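Local coordinates for coenzyme A transferase (PDB 3QLI), which probably transfers coenzyme A between carboxylic acids, much like 4-hydroxybutyrate CoA-transferases, at residues Gln130-Leu135 with Pro316-Asn321; Gly45-Glu50 with Phe295-Gln300. One frame throughout, in Å; residues are numbered along the deposited sequence.

Interaction 1 of 2, residues Gln130-Leu135 with Pro316-Asn321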
loop_
_atom_site.group_PDB
_atom_site.type_symbol
_atom_site.label_atom_id
_atom_site.label_comp_id
_atom_site.label_asym_id
_atom_site.label_seq_id
_atom_site.Cartn_x
_atom_site.Cartn_y
_atom_site.Cartn_z
ATOM N N GLN A 130 0.332 0.061 11.700
ATOM C CA GLN A 130 0.877 -1.154 12.331
ATOM C C GLN A 130 1.622 -0.855 13.632
ATOM O O GLN A 130 2.215 -1.750 14.231
ATOM C CB GLN A 130 1.817 -1.891 11.359
ATOM C CG GLN A 130 1.101 -2.386 10.126
ATOM C CD GLN A 130 2.042 -2.796 9.000
ATOM O OE1 GLN A 130 3.244 -2.506 9.021
ATOM N NE2 GLN A 130 1.489 -3.468 8.008
ATOM N N ALA A 131 1.569 0.396 14.078
ATOM C CA ALA A 131 2.315 0.817 15.273
ATOM C C ALA A 131 2.009 0.016 16.537
ATOM O O ALA A 131 2.924 -0.294 17.294
ATOM C CB ALA A 131 2.145 2.319 15.536
ATOM N N PRO A 132 0.731 -0.321 16.779
ATOM C CA PRO A 132 0.462 -1.053 18.021
ATOM C C PRO A 132 1.221 -2.374 18.048
ATOM O O PRO A 132 1.904 -2.689 19.027
ATOM C CB PRO A 132 -1.068 -1.277 17.975
ATOM C CG PRO A 132 -1.582 -0.130 17.110
ATOM C CD PRO A 132 -0.509 0.003 16.041
ATOM N N ARG A 133 1.146 -3.124 16.956
ATOM C CA ARG A 133 1.817 -4.414 16.910
ATOM C C ARG A 133 3.329 -4.269 16.848
ATOM O O ARG A 133 4.067 -5.036 17.462
ATOM C CB ARG A 133 1.333 -5.211 15.707
ATOM C CG ARG A 133 2.107 -6.486 15.516
ATOM C CD ARG A 133 1.818 -7.075 14.158
ATOM N NE ARG A 133 2.690 -8.210 13.916
ATOM C CZ ARG A 133 2.574 -8.994 12.857
ATOM N NH1 ARG A 133 1.624 -8.735 11.968
ATOM N NH2 ARG A 133 3.400 -10.014 12.696
ATOM N N LEU A 134 3.806 -3.292 16.098
ATOM C CA LEU A 134 5.248 -3.147 15.944
ATOM C C LEU A 134 5.895 -2.743 17.265
ATOM O O LEU A 134 6.915 -3.314 17.660
ATOM C CB LEU A 134 5.585 -2.142 14.833
ATOM C CG LEU A 134 6.999 -2.172 14.241
ATOM C CD1 LEU A 134 7.179 -3.330 13.274
ATOM C CD2 LEU A 134 7.240 -0.866 13.524
ATOM N N LEU A 135 5.306 -1.770 17.957
ATOM C CA LEU A 135 5.876 -1.350 19.236
ATOM C C LEU A 135 5.811 -2.463 20.288
ATOM O O LEU A 135 6.767 -2.705 21.032
ATOM C CB LEU A 135 5.164 -0.089 19.745
ATOM C CG LEU A 135 5.531 1.162 18.951
ATOM C CD1 LEU A 135 4.501 2.278 19.151
ATOM C CD2 LEU A 135 6.938 1.635 19.339
ATOM N N PRO A 316 -8.414 2.598 18.234
ATOM C CA PRO A 316 -6.979 2.413 17.973
ATOM C C PRO A 316 -6.629 2.504 16.499
ATOM O O PRO A 316 -7.484 2.260 15.647
ATOM C CB PRO A 316 -6.697 0.990 18.488
ATOM C CG PRO A 316 -8.045 0.341 18.645
ATOM C CD PRO A 316 -9.002 1.455 18.948
ATOM N N VAL A 317 -5.371 2.822 16.206
ATOM C CA VAL A 317 -4.986 3.141 14.832
ATOM C C VAL A 317 -5.060 1.928 13.905
ATOM O O VAL A 317 -5.307 2.074 12.711
ATOM C CB VAL A 317 -3.592 3.812 14.770
ATOM C CG1 VAL A 317 -2.504 2.849 15.300
ATOM C CG2 VAL A 317 -3.295 4.307 13.354
ATOM N N ASP A 318 -4.896 0.725 14.451
ATOM C CA ASP A 318 -4.965 -0.463 13.602
ATOM C C ASP A 318 -6.403 -0.766 13.169
ATOM O O ASP A 318 -6.627 -1.578 12.275
ATOM C CB ASP A 318 -4.303 -1.684 14.265
ATOM C CG ASP A 318 -4.863 -1.989 15.655
ATOM O OD1 ASP A 318 -5.075 -1.064 16.473
ATOM O OD2 ASP A 318 -5.080 -3.180 15.936
ATOM N N TYR A 319 -7.372 -0.101 13.795
ATOM C CA TYR A 319 -8.762 -0.124 13.303
ATOM C C TYR A 319 -9.007 1.052 12.371
ATOM O O TYR A 319 -9.428 0.897 11.216
ATOM C CB TYR A 319 -9.741 -0.054 14.481
ATOM C CG TYR A 319 -11.218 0.083 14.113
ATOM C CD1 TYR A 319 -12.005 -1.040 13.885
ATOM C CD2 TYR A 319 -11.827 1.334 14.015
ATOM C CE1 TYR A 319 -13.343 -0.927 13.561
ATOM C CE2 TYR A 319 -13.168 1.453 13.688
ATOM C CZ TYR A 319 -13.921 0.313 13.464
ATOM O OH TYR A 319 -15.266 0.417 13.148
ATOM N N VAL A 320 -8.747 2.246 12.883
ATOM C CA VAL A 320 -9.122 3.457 12.172
ATOM C C VAL A 320 -8.455 3.548 10.808
ATOM O O VAL A 320 -9.096 3.943 9.822
ATOM C CB VAL A 320 -8.764 4.711 12.989
ATOM C CG1 VAL A 320 -8.950 5.969 12.145
ATOM C CG2 VAL A 320 -9.602 4.762 14.279
ATOM N N ASN A 321 -7.171 3.198 10.756
ATOM C CA ASN A 321 -6.396 3.323 9.523
ATOM C C ASN A 321 -6.318 2.023 8.716
ATOM O O ASN A 321 -5.511 1.921 7.803
ATOM C CB ASN A 321 -4.965 3.829 9.812
ATOM C CG ASN A 321 -4.915 5.323 10.058
ATOM O OD1 ASN A 321 -5.679 5.848 10.866
ATOM N ND2 ASN A 321 -4.041 6.030 9.325
#

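Interaction 2 of 2, residues Gly45-Glu50 with Phe295-Gln300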
loop_
_atom_site.group_PDB
_atom_site.type_symbol
_atom_site.label_atom_id
_atom_site.label_comp_id
_atom_site.label_asym_id
_atom_site.label_seq_id
_atom_site.Cartn_x
_atom_site.Cartn_y
_atom_site.Cartn_z
ATOM N N GLY A 45 2.830 8.898 24.511
ATOM C CA GLY A 45 1.699 9.281 23.698
ATOM C C GLY A 45 2.080 10.266 22.614
ATOM O O GLY A 45 3.194 10.801 22.590
ATOM N N MET A 46 1.144 10.535 21.711
ATOM C CA MET A 46 1.380 11.454 20.598
ATOM C C MET A 46 0.977 12.902 20.869
ATOM O O MET A 46 -0.081 13.157 21.436
ATOM C CB MET A 46 0.616 10.987 19.355
ATOM C CG MET A 46 0.908 9.573 18.897
ATOM S SD MET A 46 -0.162 9.095 17.524
ATOM C CE MET A 46 0.449 10.163 16.226
ATOM N N PHE A 47 1.824 13.846 20.466
ATOM C CA PHE A 47 1.494 15.267 20.593
ATOM C C PHE A 47 1.169 15.744 22.008
ATOM O O PHE A 47 1.998 15.686 22.909
ATOM C CB PHE A 47 0.390 15.677 19.613
ATOM C CG PHE A 47 0.393 17.144 19.287
ATOM C CD1 PHE A 47 1.508 17.739 18.722
ATOM C CD2 PHE A 47 -0.711 17.931 19.557
ATOM C CE1 PHE A 47 1.520 19.088 18.428
ATOM C CE2 PHE A 47 -0.707 19.280 19.265
ATOM C CZ PHE A 47 0.410 19.860 18.699
ATOM N N ALA A 48 -0.061 16.222 22.169
ATOM C CA ALA A 48 -0.555 16.758 23.432
ATOM C C ALA A 48 -0.486 15.682 24.506
ATOM O O ALA A 48 -0.450 15.981 25.697
ATOM C CB ALA A 48 -1.979 17.264 23.272
ATOM N N ALA A 49 -0.498 14.430 24.065
ATOM C CA ALA A 49 -0.391 13.268 24.941
ATOM C C ALA A 49 0.963 13.176 25.667
ATOM O O ALA A 49 1.049 12.579 26.736
ATOM C CB ALA A 49 -0.677 11.988 24.172
ATOM N N GLU A 50 2.021 13.741 25.082
ATOM C CA GLU A 50 3.342 13.678 25.711
ATOM C C GLU A 50 3.222 14.315 27.093
ATOM O O GLU A 50 2.625 15.379 27.237
ATOM C CB GLU A 50 4.380 14.415 24.859
ATOM C CG GLU A 50 4.512 13.887 23.430
ATOM C CD GLU A 50 5.481 14.694 22.579
ATOM O OE1 GLU A 50 5.783 15.848 22.939
ATOM O OE2 GLU A 50 5.937 14.172 21.541
ATOM N N PHE A 295 -6.325 9.983 17.016
ATOM C CA PHE A 295 -5.778 10.987 17.936
ATOM C C PHE A 295 -6.264 12.389 17.533
ATOM O O PHE A 295 -6.724 12.599 16.399
ATOM C CB PHE A 295 -4.241 10.869 18.078
ATOM C CG PHE A 295 -3.455 11.490 16.945
ATOM C CD1 PHE A 295 -2.843 12.728 17.111
ATOM C CD2 PHE A 295 -3.316 10.837 15.726
ATOM C CE1 PHE A 295 -2.114 13.313 16.083
ATOM C CE2 PHE A 295 -2.581 11.408 14.691
ATOM C CZ PHE A 295 -1.976 12.644 14.869
ATOM N N ALA A 296 -6.201 13.331 18.473
ATOM C CA ALA A 296 -6.755 14.667 18.252
ATOM C C ALA A 296 -5.703 15.747 18.453
ATOM O O ALA A 296 -4.885 15.656 19.360
ATOM C CB ALA A 296 -7.911 14.908 19.194
ATOM N N MET A 297 -5.754 16.782 17.616
ATOM C CA MET A 297 -4.871 17.945 17.748
ATOM C C MET A 297 -5.712 19.175 17.493
ATOM O O MET A 297 -6.578 19.146 16.643
ATOM C CB MET A 297 -3.738 17.891 16.711
ATOM C CG MET A 297 -2.761 16.718 16.905
ATOM S SD MET A 297 -1.271 16.871 15.885
ATOM C CE MET A 297 -1.884 16.523 14.261
ATOM N N GLY A 298 -5.475 20.253 18.228
ATOM C CA GLY A 298 -6.272 21.454 18.025
ATOM C C GLY A 298 -5.945 22.517 19.053
ATOM O O GLY A 298 -4.785 22.654 19.454
ATOM N N GLN A 299 -6.965 23.261 19.480
ATOM C CA GLN A 299 -6.792 24.294 20.499
ATOM C C GLN A 299 -7.690 24.036 21.708
ATOM O O GLN A 299 -8.513 23.118 21.693
ATOM C CB GLN A 299 -7.017 25.693 19.912
ATOM C CG GLN A 299 -6.061 26.048 18.753
ATOM C CD GLN A 299 -6.580 25.589 17.391
ATOM O OE1 GLN A 299 -7.770 25.680 17.112
ATOM N NE2 GLN A 299 -5.687 25.092 16.546
ATOM N N GLN A 300 -7.508 24.819 22.770
ATOM C CA GLN A 300 -8.187 24.539 24.031
ATOM C C GLN A 300 -9.688 24.360 23.865
ATOM O O GLN A 300 -10.294 23.495 24.502
ATOM C CB GLN A 300 -7.929 25.635 25.064
ATOM C CG GLN A 300 -8.598 25.332 26.396
ATOM C CD GLN A 300 -8.069 26.182 27.539
ATOM O OE1 GLN A 300 -7.351 25.687 28.421
ATOM N NE2 GLN A 300 -8.424 27.469 27.536
HETATM O O HOH W 1 -2.471 14.877 20.607
#

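Interaction 1 of 2, residues Gln130-Leu135 with Pro316-Asn321
The Pro132 ring meets Val317 and Asp318 at the starts of helices 131-139 and 317-320. From Val317 CB, which points at the other helix, the two methyls part. CG1 lies between the backbone N and the carbonyl carbon (chi1 63°) and reaches the proline, 3.6 Å from Pro132 CD and just as near Pro132 CG. CG2, anti to N, makes no contact with 130-135. Asp318 follows along the same ring: its carboxylate carbon CG is 4.0 Å from Pro132 CG, and Asp318 OD1 lies 3.7 Å from that carbon. With no hydrogen bond crossing, the join is van der Waals contact over a modest 144 Å² of buried surface.

It links the N-terminal and C-terminal family regions of the chain, near the CoA site: Asn321 ND2, one turn beyond Val317, is hydrogen-bonded to OE1 of Glu264, a residue seen to bind CoA covalently, though no CoA is attached to this chain. The short helix is held by Pro316 O, which accepts from Tyr319 N and Val320 N, and by the bond from Asn321 N to Val317 O (2.9 Å). The residue after the proline, Arg133, turns its end away and hydrogen-bonds through NH1 to Tyr371 O of the second subunit.

Interaction 2 of 2, residues Gly45-Glu50 with Phe295-Gln300
Two phenylalanine rings each carry a methionine over one face: Phe295 lies under Met46, Phe47 under Met297. Above Phe295 sits the methyl Met46 CE, 3.7 Å from the ring centroid and 15° off its normal, a CH-pi contact displaced toward the rim on the CE2 side. Met46 SD stands over the same ring, 4.2 Å from the centroid, so this is also a Met-aromatic contact; the bend at chi3 (68°) brings CE over the ring too. On Phe47 it is the sulfur that lies over the face, Met297 SD being 3.9 Å from that centroid, while Met297 CG makes the closest atom contact, 3.6 Å from Phe47 CD2. At the edge of Phe47, in its plane, lies water 1. It donates to Met46 O (3.1 Å) and Ala296 O (2.8 Å), bridging two backbones that no direct hydrogen bond joins.

The loop between strand 41-44 and helix 52-63 thereby meets short strand 295-296 beside the CoA site: Met46 touches Glu76, and the Phe295 backbone is hydrogen-bonded to that of Glu264, both CoA-binding residues. All four contacting residues are buried; their chemistry implies cohesion through dispersion and sulfur-pi attraction, the water giving two backbone carbonyls a donor.

Overall arrangement
From the N terminus, strand 41-44 of the six-stranded parallel sheet runs into 45-50, the first half of interaction 2; the chain then passes through helix 131-139, the first half of interaction 1. Residues 295-300 close the longer loop, spanning 244 residues, and 316-321 closes interaction 1 over 180. Because the segments alternate, the two loops cross instead of nesting. Their centres are about 17 Å apart and their nearest atoms about 7 Å, so they do not touch. Interaction 1 joins helix 131-139 to helix 317-320; interaction 2 joins the loop after strand 41-44 to strand 295-296, which pairs with 265-266 in a two-stranded parallel sheet. Both junctions lie beside Glu264 of the CoA site.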